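Long-range contacts in acid phosphatase (Bacillus anthracis, PDB 2I33), which probably removes phosphate from phosphate monoesters as a magnesium-dependent class C acid phosphatase of the HAD superfamily: residues L46-A51 with K111-K116; L64-T69 with I120-N125; G105-L110 with V141-A146. All coordinates share one frame; numbering follows the deposited sequence.

Contact 1: L46-A51 with K111-K116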
# COMPACT_ATOMS: atom_id res chain seq x y z
N LEU A 46 -12.16 -2.14 13.57
CA LEU A 46 -12.56 -0.98 14.35
C LEU A 46 -13.82 -0.38 13.75
O LEU A 46 -14.77 -0.08 14.45
CB LEU A 46 -11.46 0.06 14.29
CG LEU A 46 -11.73 1.39 14.99
CD1 LEU A 46 -11.55 1.24 16.45
CD2 LEU A 46 -10.74 2.42 14.43
N LYS A 47 -13.83 -0.24 12.43
CA LYS A 47 -14.97 0.35 11.78
C LYS A 47 -16.17 -0.58 11.78
O LYS A 47 -17.31 -0.13 11.84
CB LYS A 47 -14.58 0.77 10.37
CG LYS A 47 -13.53 1.89 10.36
CD LYS A 47 -14.07 3.19 10.90
CE LYS A 47 -13.04 4.31 10.90
NZ LYS A 47 -13.57 5.53 11.54
N LEU A 48 -15.92 -1.89 11.76
CA LEU A 48 -17.02 -2.85 11.89
C LEU A 48 -17.71 -2.67 13.24
O LEU A 48 -18.91 -2.54 13.33
CB LEU A 48 -16.53 -4.28 11.73
CG LEU A 48 -17.62 -5.33 11.84
CD1 LEU A 48 -18.70 -5.13 10.79
CD2 LEU A 48 -17.05 -6.75 11.76
N ASP A 49 -16.93 -2.64 14.31
CA ASP A 49 -17.51 -2.43 15.63
C ASP A 49 -18.31 -1.14 15.73
O ASP A 49 -19.38 -1.10 16.32
CB ASP A 49 -16.42 -2.41 16.67
CG ASP A 49 -15.85 -3.78 16.95
OD1 ASP A 49 -16.48 -4.81 16.61
OD2 ASP A 49 -14.78 -3.82 17.58
N ALA A 50 -17.75 -0.08 15.14
CA ALA A 50 -18.39 1.24 15.15
C ALA A 50 -19.74 1.16 14.45
O ALA A 50 -20.72 1.72 14.92
CB ALA A 50 -17.52 2.24 14.43
N ALA A 51 -19.74 0.48 13.30
CA ALA A 51 -20.95 0.34 12.50
C ALA A 51 -22.01 -0.46 13.23
O ALA A 51 -23.19 -0.12 13.18
CB ALA A 51 -20.63 -0.33 11.20
N LYS A 111 -13.19 -14.30 10.66
CA LYS A 111 -13.72 -15.07 11.75
C LYS A 111 -14.35 -14.17 12.81
O LYS A 111 -15.36 -14.54 13.41
CB LYS A 111 -12.66 -15.97 12.37
CG LYS A 111 -12.16 -17.06 11.44
CD LYS A 111 -13.22 -18.03 11.00
CE LYS A 111 -13.57 -19.04 12.08
NZ LYS A 111 -14.73 -19.86 11.65
N TYR A 112 -13.75 -13.00 13.05
CA TYR A 112 -14.35 -12.04 13.98
C TYR A 112 -15.71 -11.56 13.50
O TYR A 112 -16.71 -11.55 14.21
CB TYR A 112 -13.45 -10.84 14.16
CG TYR A 112 -14.03 -9.81 15.08
CD1 TYR A 112 -13.98 -9.96 16.46
CD2 TYR A 112 -14.63 -8.65 14.58
CE1 TYR A 112 -14.51 -9.01 17.31
CE2 TYR A 112 -15.17 -7.71 15.44
CZ TYR A 112 -15.09 -7.88 16.79
OH TYR A 112 -15.61 -6.93 17.66
N THR A 113 -15.72 -11.17 12.23
CA THR A 113 -16.93 -10.73 11.57
C THR A 113 -18.02 -11.79 11.71
O THR A 113 -19.16 -11.48 12.10
CB THR A 113 -16.62 -10.41 10.11
OG1 THR A 113 -15.66 -9.35 10.05
CG2 THR A 113 -17.87 -9.99 9.40
N GLU A 114 -17.67 -13.04 11.42
CA GLU A 114 -18.61 -14.16 11.56
C GLU A 114 -19.11 -14.31 13.02
O GLU A 114 -20.30 -14.64 13.27
CB GLU A 114 -17.95 -15.45 11.11
CG GLU A 114 -18.86 -16.66 11.24
CD GLU A 114 -18.24 -17.92 10.71
OE1 GLU A 114 -17.06 -18.19 11.06
OE2 GLU A 114 -18.92 -18.62 9.94
N SER A 115 -18.22 -14.07 13.97
CA SER A 115 -18.58 -14.21 15.39
C SER A 115 -19.60 -13.15 15.81
O SER A 115 -20.30 -13.33 16.80
CB SER A 115 -17.37 -14.13 16.30
OG SER A 115 -16.99 -12.79 16.54
N LYS A 116 -19.64 -12.03 15.08
CA LYS A 116 -20.56 -10.94 15.40
C LYS A 116 -21.88 -11.09 14.69
O LYS A 116 -22.77 -10.25 14.83
CB LYS A 116 -19.94 -9.59 15.01
CG LYS A 116 -18.68 -9.19 15.80
CD LYS A 116 -18.98 -9.17 17.29
CE LYS A 116 -18.37 -7.99 18.04
NZ LYS A 116 -19.20 -7.55 19.19

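Contact 2: L64-T69 with I120-N125. With MG (magnesium ion), chain C.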
# COMPACT_ATOMS: atom_id res chain seq x y z
N LEU A 64 -15.91 -8.19 0.46
CA LEU A 64 -14.50 -8.23 0.15
C LEU A 64 -14.25 -8.76 -1.23
O LEU A 64 -14.87 -9.70 -1.70
CB LEU A 64 -13.75 -9.14 1.11
CG LEU A 64 -14.01 -8.92 2.59
CD1 LEU A 64 -15.08 -9.87 3.12
CD2 LEU A 64 -12.73 -9.08 3.36
N ASP A 65 -13.26 -8.15 -1.89
CA ASP A 65 -12.67 -8.74 -3.04
C ASP A 65 -11.88 -9.98 -2.57
O ASP A 65 -11.60 -10.11 -1.38
CB ASP A 65 -11.73 -7.67 -3.62
CG ASP A 65 -10.92 -8.16 -4.72
OD1 ASP A 65 -11.49 -8.74 -5.67
OD2 ASP A 65 -9.67 -7.99 -4.58
N LEU A 66 -11.48 -10.85 -3.50
CA LEU A 66 -10.70 -12.02 -3.13
C LEU A 66 -9.24 -11.83 -3.47
O LEU A 66 -8.42 -11.79 -2.58
CB LEU A 66 -11.21 -13.31 -3.76
CG LEU A 66 -12.51 -13.84 -3.11
CD1 LEU A 66 -13.01 -15.02 -3.84
CD2 LEU A 66 -12.26 -14.21 -1.65
N ASP A 67 -8.94 -11.71 -4.75
CA ASP A 67 -7.54 -11.74 -5.18
C ASP A 67 -6.85 -10.45 -4.76
O ASP A 67 -7.26 -9.34 -5.09
CB ASP A 67 -7.44 -11.98 -6.69
CG ASP A 67 -8.05 -13.32 -7.09
OD1 ASP A 67 -7.73 -14.32 -6.44
OD2 ASP A 67 -8.89 -13.36 -8.04
N GLU A 68 -5.77 -10.63 -4.03
CA GLU A 68 -4.99 -9.52 -3.48
C GLU A 68 -5.74 -8.72 -2.39
O GLU A 68 -5.31 -7.63 -2.01
CB GLU A 68 -4.42 -8.64 -4.57
CG GLU A 68 -3.17 -9.23 -5.25
CD GLU A 68 -3.27 -10.69 -5.65
OE1 GLU A 68 -3.87 -10.98 -6.71
OE2 GLU A 68 -2.69 -11.52 -4.91
N THR A 69 -6.78 -9.32 -1.85
CA THR A 69 -7.45 -8.79 -0.70
C THR A 69 -7.52 -9.84 0.40
O THR A 69 -7.09 -9.59 1.52
CB THR A 69 -8.86 -8.30 -1.07
OG1 THR A 69 -8.73 -7.23 -2.02
CG2 THR A 69 -9.57 -7.85 0.14
N ILE A 120 -20.77 -12.18 5.34
CA ILE A 120 -19.63 -11.86 4.50
C ILE A 120 -19.98 -12.19 3.06
O ILE A 120 -20.47 -13.29 2.77
CB ILE A 120 -18.43 -12.70 4.92
CG1 ILE A 120 -18.08 -12.35 6.38
CG2 ILE A 120 -17.25 -12.51 3.98
CD1 ILE A 120 -17.22 -13.39 7.05
N TYR A 121 -19.71 -11.26 2.15
CA TYR A 121 -19.82 -11.52 0.72
C TYR A 121 -18.50 -11.30 0.06
O TYR A 121 -17.90 -10.24 0.19
CB TYR A 121 -20.89 -10.68 0.07
CG TYR A 121 -22.18 -11.14 0.67
CD1 TYR A 121 -22.82 -12.27 0.18
CD2 TYR A 121 -22.70 -10.52 1.80
CE1 TYR A 121 -23.97 -12.74 0.78
CE2 TYR A 121 -23.83 -10.98 2.39
CZ TYR A 121 -24.47 -12.08 1.89
OH TYR A 121 -25.63 -12.51 2.51
N TYR A 122 -18.03 -12.35 -0.59
CA TYR A 122 -16.80 -12.29 -1.37
C TYR A 122 -17.21 -11.98 -2.80
O TYR A 122 -17.65 -12.86 -3.52
CB TYR A 122 -16.04 -13.61 -1.32
CG TYR A 122 -15.74 -14.11 0.07
CD1 TYR A 122 -14.70 -13.61 0.80
CD2 TYR A 122 -16.53 -15.11 0.66
CE1 TYR A 122 -14.41 -14.08 2.05
CE2 TYR A 122 -16.26 -15.56 1.92
CZ TYR A 122 -15.20 -15.05 2.61
OH TYR A 122 -14.91 -15.51 3.88
N ILE A 123 -17.04 -10.72 -3.22
CA ILE A 123 -17.39 -10.31 -4.56
C ILE A 123 -16.08 -10.20 -5.33
O ILE A 123 -15.30 -9.31 -5.08
CB ILE A 123 -18.16 -8.98 -4.55
CG1 ILE A 123 -19.43 -9.14 -3.71
CG2 ILE A 123 -18.50 -8.56 -5.98
CD1 ILE A 123 -20.25 -7.88 -3.54
N SER A 124 -15.89 -11.12 -6.27
CA SER A 124 -14.61 -11.33 -6.94
C SER A 124 -14.81 -11.50 -8.43
O SER A 124 -15.82 -12.06 -8.85
CB SER A 124 -13.99 -12.60 -6.39
OG SER A 124 -12.96 -13.08 -7.22
N ASN A 125 -13.87 -10.99 -9.24
CA ASN A 125 -13.93 -11.18 -10.67
C ASN A 125 -13.25 -12.44 -11.21
O ASN A 125 -13.08 -12.59 -12.42
CB ASN A 125 -13.50 -9.91 -11.40
CG ASN A 125 -14.47 -8.77 -11.18
OD1 ASN A 125 -15.58 -9.01 -10.72
ND2 ASN A 125 -14.08 -7.55 -11.52
MG MG C . -8.35 -7.87 -6.20
O HOH W 1 -10.95 -11.54 -6.77
O HOH W 2 -11.90 -9.19 -8.46
O HOH W 3 -9.33 -9.27 -7.58
O HOH W 4 -9.64 -6.38 -7.00
O HOH W 5 -7.01 -7.62 -7.43

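Contact 3: G105-L110 with V141-A146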
# COMPACT_ATOMS: atom_id res chain seq x y z
N GLY A 105 -3.97 -10.99 8.26
CA GLY A 105 -5.07 -10.41 9.01
C GLY A 105 -6.43 -10.81 8.49
O GLY A 105 -7.45 -10.65 9.16
N SER A 106 -6.48 -11.34 7.27
CA SER A 106 -7.78 -11.53 6.66
C SER A 106 -8.64 -12.57 7.39
O SER A 106 -9.81 -12.32 7.71
CB SER A 106 -7.62 -11.92 5.20
OG SER A 106 -6.92 -13.13 5.03
N ILE A 107 -8.07 -13.74 7.65
CA ILE A 107 -8.84 -14.82 8.23
C ILE A 107 -9.33 -14.46 9.63
O ILE A 107 -10.50 -14.65 9.95
CB ILE A 107 -8.06 -16.15 8.23
CG1 ILE A 107 -7.70 -16.55 6.78
CG2 ILE A 107 -8.87 -17.24 8.92
CD1 ILE A 107 -8.88 -16.67 5.88
N ASP A 108 -8.47 -13.86 10.44
CA ASP A 108 -8.91 -13.51 11.80
C ASP A 108 -10.01 -12.47 11.76
O ASP A 108 -10.95 -12.53 12.54
CB ASP A 108 -7.75 -13.03 12.66
CG ASP A 108 -6.85 -14.16 13.10
OD1 ASP A 108 -7.26 -15.35 13.06
OD2 ASP A 108 -5.72 -13.84 13.53
N PHE A 109 -9.90 -11.53 10.82
CA PHE A 109 -10.91 -10.51 10.70
C PHE A 109 -12.22 -11.14 10.25
O PHE A 109 -13.31 -10.84 10.76
CB PHE A 109 -10.51 -9.39 9.75
CG PHE A 109 -11.64 -8.51 9.37
CD1 PHE A 109 -12.19 -7.61 10.27
CD2 PHE A 109 -12.23 -8.63 8.12
CE1 PHE A 109 -13.28 -6.85 9.92
CE2 PHE A 109 -13.35 -7.87 7.78
CZ PHE A 109 -13.86 -6.98 8.67
N LEU A 110 -12.12 -12.05 9.29
CA LEU A 110 -13.32 -12.67 8.81
C LEU A 110 -13.99 -13.56 9.89
O LEU A 110 -15.20 -13.58 10.02
CB LEU A 110 -13.04 -13.52 7.57
CG LEU A 110 -12.58 -12.70 6.36
CD1 LEU A 110 -12.04 -13.61 5.30
CD2 LEU A 110 -13.73 -11.86 5.84
N VAL A 141 -8.00 -22.21 3.35
CA VAL A 141 -7.44 -21.13 4.17
C VAL A 141 -8.31 -20.86 5.40
O VAL A 141 -7.93 -20.08 6.27
CB VAL A 141 -7.17 -19.84 3.37
CG1 VAL A 141 -6.21 -20.16 2.23
CG2 VAL A 141 -8.47 -19.22 2.86
N GLY A 142 -9.47 -21.51 5.47
CA GLY A 142 -10.35 -21.37 6.64
C GLY A 142 -11.21 -20.12 6.62
O GLY A 142 -11.65 -19.64 7.69
N ALA A 143 -11.50 -19.61 5.43
CA ALA A 143 -12.36 -18.44 5.30
C ALA A 143 -13.78 -18.88 5.61
O ALA A 143 -14.23 -19.93 5.13
CB ALA A 143 -12.27 -17.87 3.89
N PRO A 144 -14.50 -18.11 6.44
CA PRO A 144 -15.89 -18.46 6.72
C PRO A 144 -16.82 -18.25 5.55
O PRO A 144 -16.51 -17.50 4.61
CB PRO A 144 -16.28 -17.53 7.85
CG PRO A 144 -15.38 -16.42 7.79
CD PRO A 144 -14.10 -16.87 7.13
N GLN A 145 -17.97 -18.88 5.62
CA GLN A 145 -19.02 -18.68 4.64
C GLN A 145 -18.49 -18.92 3.22
O GLN A 145 -18.79 -18.15 2.33
CB GLN A 145 -19.64 -17.28 4.84
CG GLN A 145 -20.45 -17.14 6.15
CD GLN A 145 -20.67 -15.69 6.60
OE1 GLN A 145 -20.94 -14.81 5.79
NE2 GLN A 145 -20.54 -15.44 7.92
N ALA A 146 -17.71 -19.99 3.04
CA ALA A 146 -17.12 -20.32 1.73
C ALA A 146 -18.10 -21.15 0.90
O ALA A 146 -17.85 -22.32 0.59
CB ALA A 146 -15.79 -21.08 1.90

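Contact 1: L46-A51 with K111-K116
Tyr-112 reaches across from helix 106-115 and donates a hydrogen bond to Asp-49 on helix 31-54, with OH 2.5 Å from OD1, a short bond. OD1 lies at the ring edge, in the plane of the phenol, and accepts the bond on its syn lone pair, so OD2 also stays near the hydroxyl, 3.2 Å from OH. Carboxylate and ring planes stand 65° apart. With CG anti to the backbone N (chi1 179°), the ring spans the groove between the helices; the axes of segments 46-51 and 111-115 are 11.3 Å apart, with 12° between their directions.

Beside this hydrogen bond, Leu-48 packs against Thr-113 and the ring edge. It points at the partner helix and brings its CD2 branch to 3.4 Å from Thr-113 OG1 and 4.2 Å from Tyr-112 CD2. The Thr-113 hydroxyl is already engaged with the carbonyl of Phe-109, one turn back. Ile-62 of strand 59-64 touches both Leu-48 and Thr-113, which places the pair against the central sheet. On the outer side, Lys-116 lays CG over one face of the Tyr-112 ring, toward its rim.

Lys-116 NZ stops 4.6 Å from Asp-49 OD1, too far for a salt bridge, yet its positive charge would probably favour the ionised carboxylate. A charged acceptor is consistent with so short a phenol bond.

Contact 2: L64-T69 with I120-N125
The HAD-type DxDx(T/V) motif, Asp-65 to Thr-69, leaves the end of strand 59-64 here and supplies two ligands to the magnesium ion beside the parallel strand 119-125. Two backbone bonds join the strands: Leu-64 N to Tyr-121 O, 2.9 Å and nearly straight at 164°, and Ile-123 N to Leu-64 O, more bent at 137°. Beyond them Asp-65 CA sets its hydrogen toward Ile-123 O, and the chain turns off to the metal.

Asp-65 OD2 and the carbonyl O of Asp-67 each bind magnesium at 2.1 Å; three waters and Asp-180 complete the shell. Thr-69 OG1 donates to the anti lone pair of Asp-65 OD2, at 2.8 Å, and so steadies the carboxylate from within the loop. Leu-66 turns to the neighbouring strand, its CD2 coming 3.5 Å from Tyr-122 CD1 and its CD1 packing on Ser-124 CB.

One water ties the loop to the strand end, linking Ser-124 OG (2.6 Å) with Asp-65 OD1, Asp-67 N and Asp-67 OD2. Arg-126 also pairs with Ser-124 OG and salt-bridges Asp-67, which Asn-73 holds too. Asp-65 OD1, the oxygen that does not bind the metal, pairs with Lys-161, so both oxygens of this carboxylate are anchored.

Contact 3: G105-L110 with V141-A146
Ile-107 and Leu-110, one turn apart on helix 106-115, both touch the loop that follows helix 131-141, and each meets a different part of it. Ile-107 gets there through the end of its chain. CG1 is anti to the carbonyl carbon (chi1 -60°), and the second bend carries CD1 over the turn, where it lies 3.6 Å from Val-141 O, 3.9 Å from Ala-143 CA and 4.0 Å from Val-141 CG2. The other branch, CG2, lies against the peptide carbonyls of the turn, 3.9 Å from Gly-142 O. A single isoleucine thus touches three successive residues, with methyls set against both aliphatic groups and backbone oxygens.

Leu-110 works differently. Its CB, rather than a branch tip, meets the proline ring: CB is 3.5 Å from Pro-144 CD and 3.7 Å from Pro-144 CG. That ring also lies beside the helix backbone, CG being 3.6 Å from Leu-110 O. The CD1 branch runs off to one side of the proline and comes within 4.5 Å of Ala-143 CB. Beyond, Leu-110 reaches Tyr-122 and Leu-64 of the central sheet, and Ala-143 also packs on Tyr-122, so the two residues share a neighbour on strand 119-125.

Gly-142, with phi 80°, closes helix 131-141 in a Schellman motif, after which Ala-143 and Pro-144 follow along helix 106-115. Ala-102 of the small antiparallel sheet touches both Ile-107 and Val-141 and borders the contact there.

The two segments are held together by van der Waals contact, without hydrogen bonds between them. Their fit therefore depends on the shapes of isoleucine, leucine, valine, alanine and proline, while the polar fastening of the loop is made to the sheet, where Pro-144 O accepts from Tyr-122 OH.

Helix 106-115 is the common element: its first half faces the 141-146 loop in contact 3 and its second half faces helix 31-54 in contact 1, with the two centres about 13 Å apart. The chain then runs into strand 119-125 of contact 2, and Thr-113 CG2 of the helix packs 3.8 Å from Ile-120 CG1 of the strand. Contacts 2 and 3, about 11 Å apart between centres, are joined by polar contact as well, for Ile-120 N lies 2.7 Å from Gln-145 OE1, a probable hydrogen bond. Contact 2 alone holds the magnesium; the Leu-110 side chain in contact 3 is about 13 Å from it, and the centre of contact 1 lies about 17 Å from that of contact 2.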